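Local coordinates for protein copper induced nitroreductase D (Lactococcus lactis, PDB 2WQF) that binds flavin mononucleotide and probably acts as a copper-induced nitroreductase that helps defend the cell against oxidative stress, at residues F96-F101 against Q176-S181. Sequence-based numbering, arbitrary orientation.
Sequences FGTILF and QLVFGS
The Phe-179 ring lies across the backbone of Gly-97, whose N sits 4.2 Å above one face, offset toward the rim, while Leu-177 O lies in plane at the ring edge. Chi1 of 75° sets CG between the backbone N and the carbonyl carbon and swings the ring over the neighbouring strand, bringing CE2 to 3.5 Å from Gly-97 C. Ile-99 meets the same ring roughly at right angles through CG1 and CD1, and Phe-179 CE1 comes near the plane of the Phe-96 ring, 3.8 Å from its CD2. The Phe-101 ring takes Leu-177 CB at its edge (3.7 Å). Beneath these groups the strands run antiparallel; Ile-99 and Leu-177 exchange two nearly straight N-H...O bonds, each 2.8 Å between N and O. Phe-179 O accepts from Gly-97 N and, weakly, from Phe-96 N, as in a classic beta bulge. On the other face Thr-98 CG2 lies alongside Gln-176 CB. The amide of Gln-176 bonds to Tyr-153 and Asn-154, close to the FMN-binding Gln-151 and His-152. Strand 46-52 flanks 97-101 and strand 146-151 flanks 176-181, while helices 23-35 and 121-143 pack on the Ile-99 and Leu-177 face.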
loop_
_atom_site.group_PDB
_atom_site.type_symbol
_atom_site.label_atom_id
_atom_site.label_comp_id
_atom_site.label_asym_id
_atom_site.label_seq_id
_atom_site.Cartn_x
_atom_site.Cartn_y
_atom_site.Cartn_z
ATOM N N PHE A 96 17.136 -2.830 -16.043
ATOM C CA PHE A 96 16.377 -2.992 -17.294
ATOM C C PHE A 96 15.387 -1.854 -17.525
ATOM O O PHE A 96 15.158 -1.428 -18.649
ATOM C CB PHE A 96 15.616 -4.322 -17.274
ATOM C CG PHE A 96 14.911 -4.634 -18.555
ATOM C CD1 PHE A 96 15.601 -5.144 -19.635
ATOM C CD2 PHE A 96 13.540 -4.478 -18.660
ATOM C CE1 PHE A 96 14.967 -5.454 -20.816
ATOM C CE2 PHE A 96 12.901 -4.777 -19.838
ATOM C CZ PHE A 96 13.616 -5.274 -20.912
ATOM N N GLY A 97 14.771 -1.370 -16.452
ATOM C CA GLY A 97 13.763 -0.340 -16.601
ATOM C C GLY A 97 13.412 0.350 -15.306
ATOM O O GLY A 97 13.910 -0.014 -14.228
ATOM N N THR A 98 12.511 1.322 -15.422
ATOM C CA THR A 98 12.007 2.095 -14.282
ATOM C C THR A 98 10.499 2.256 -14.473
ATOM O O THR A 98 10.026 2.653 -15.541
ATOM C CB THR A 98 12.681 3.481 -14.118
ATOM O OG1 THR A 98 14.097 3.313 -14.021
ATOM C CG2 THR A 98 12.224 4.167 -12.870
ATOM N N ILE A 99 9.741 1.948 -13.429
ATOM C CA ILE A 99 8.305 2.168 -13.422
ATOM C C ILE A 99 8.015 3.381 -12.549
ATOM O O ILE A 99 8.253 3.351 -11.340
ATOM C CB ILE A 99 7.556 0.950 -12.889
ATOM C CG1 ILE A 99 7.929 -0.315 -13.675
ATOM C CG2 ILE A 99 6.030 1.196 -12.872
ATOM C CD1 ILE A 99 7.684 -1.615 -12.899
ATOM N N LEU A 100 7.539 4.456 -13.167
ATOM C CA LEU A 100 7.189 5.680 -12.443
ATOM C C LEU A 100 5.711 5.654 -12.107
ATOM O O LEU A 100 4.859 5.498 -12.975
ATOM C CB LEU A 100 7.546 6.926 -13.247
ATOM C CG LEU A 100 9.063 7.093 -13.507
ATOM C CD1 LEU A 100 9.503 6.346 -14.743
ATOM C CD2 LEU A 100 9.418 8.571 -13.643
ATOM N N PHE A 101 5.443 5.709 -10.807
ATOM C CA PHE A 101 4.104 5.690 -10.249
ATOM C C PHE A 101 3.620 7.081 -9.957
ATOM O O PHE A 101 4.296 7.823 -9.267
ATOM C CB PHE A 101 4.103 4.876 -8.956
ATOM C CG PHE A 101 4.261 3.387 -9.174
ATOM C CD1 PHE A 101 3.158 2.565 -9.382
ATOM C CD2 PHE A 101 5.528 2.819 -9.192
ATOM C CE1 PHE A 101 3.324 1.212 -9.558
ATOM C CE2 PHE A 101 5.696 1.472 -9.346
ATOM C CZ PHE A 101 4.602 0.660 -9.547
ATOM N N GLN A 176 9.557 5.748 -7.932
ATOM C CA GLN A 176 10.173 5.164 -9.118
ATOM C C GLN A 176 10.733 3.803 -8.777
ATOM O O GLN A 176 11.699 3.669 -8.024
ATOM C CB GLN A 176 11.270 6.062 -9.690
ATOM C CG GLN A 176 10.789 7.464 -10.002
ATOM C CD GLN A 176 10.904 8.386 -8.801
ATOM O OE1 GLN A 176 11.976 8.524 -8.225
ATOM N NE2 GLN A 176 9.812 9.029 -8.437
ATOM N N LEU A 177 10.121 2.778 -9.346
ATOM C CA LEU A 177 10.515 1.408 -9.064
ATOM C C LEU A 177 11.464 0.940 -10.173
ATOM O O LEU A 177 11.059 0.711 -11.303
ATOM C CB LEU A 177 9.293 0.511 -8.944
ATOM C CG LEU A 177 9.565 -0.900 -8.454
ATOM C CD1 LEU A 177 9.958 -0.959 -6.974
ATOM C CD2 LEU A 177 8.326 -1.789 -8.712
ATOM N N VAL A 178 12.748 0.883 -9.838
ATOM C CA VAL A 178 13.818 0.442 -10.718
ATOM C C VAL A 178 13.871 -1.080 -10.660
ATOM O O VAL A 178 13.852 -1.662 -9.576
ATOM C CB VAL A 178 15.156 1.029 -10.259
ATOM C CG1 VAL A 178 16.272 0.613 -11.181
ATOM C CG2 VAL A 178 15.073 2.541 -10.238
ATOM N N PHE A 179 13.879 -1.736 -11.824
ATOM C CA PHE A 179 13.770 -3.191 -11.877
ATOM C C PHE A 179 14.657 -3.808 -12.933
ATOM O O PHE A 179 15.054 -3.170 -13.912
ATOM C CB PHE A 179 12.311 -3.632 -12.059
ATOM C CG PHE A 179 11.771 -3.430 -13.452
ATOM C CD1 PHE A 179 11.781 -4.480 -14.354
ATOM C CD2 PHE A 179 11.301 -2.188 -13.863
ATOM C CE1 PHE A 179 11.281 -4.308 -15.641
ATOM C CE2 PHE A 179 10.818 -1.997 -15.166
ATOM C CZ PHE A 179 10.826 -3.063 -16.046
ATOM N N GLY A 180 15.005 -5.064 -12.709
ATOM C CA GLY A 180 15.846 -5.787 -13.647
ATOM C C GLY A 180 16.245 -7.146 -13.144
ATOM O O GLY A 180 15.678 -7.657 -12.186
ATOM N N SER A 181 17.214 -7.752 -13.809
ATOM C CA SER A 181 17.714 -9.029 -13.359
ATOM C C SER A 181 18.511 -8.865 -12.071
ATOM O O SER A 181 19.190 -7.865 -11.874
ATOM C CB SER A 181 18.569 -9.668 -14.433
ATOM O OG SER A 181 19.608 -8.802 -14.872
#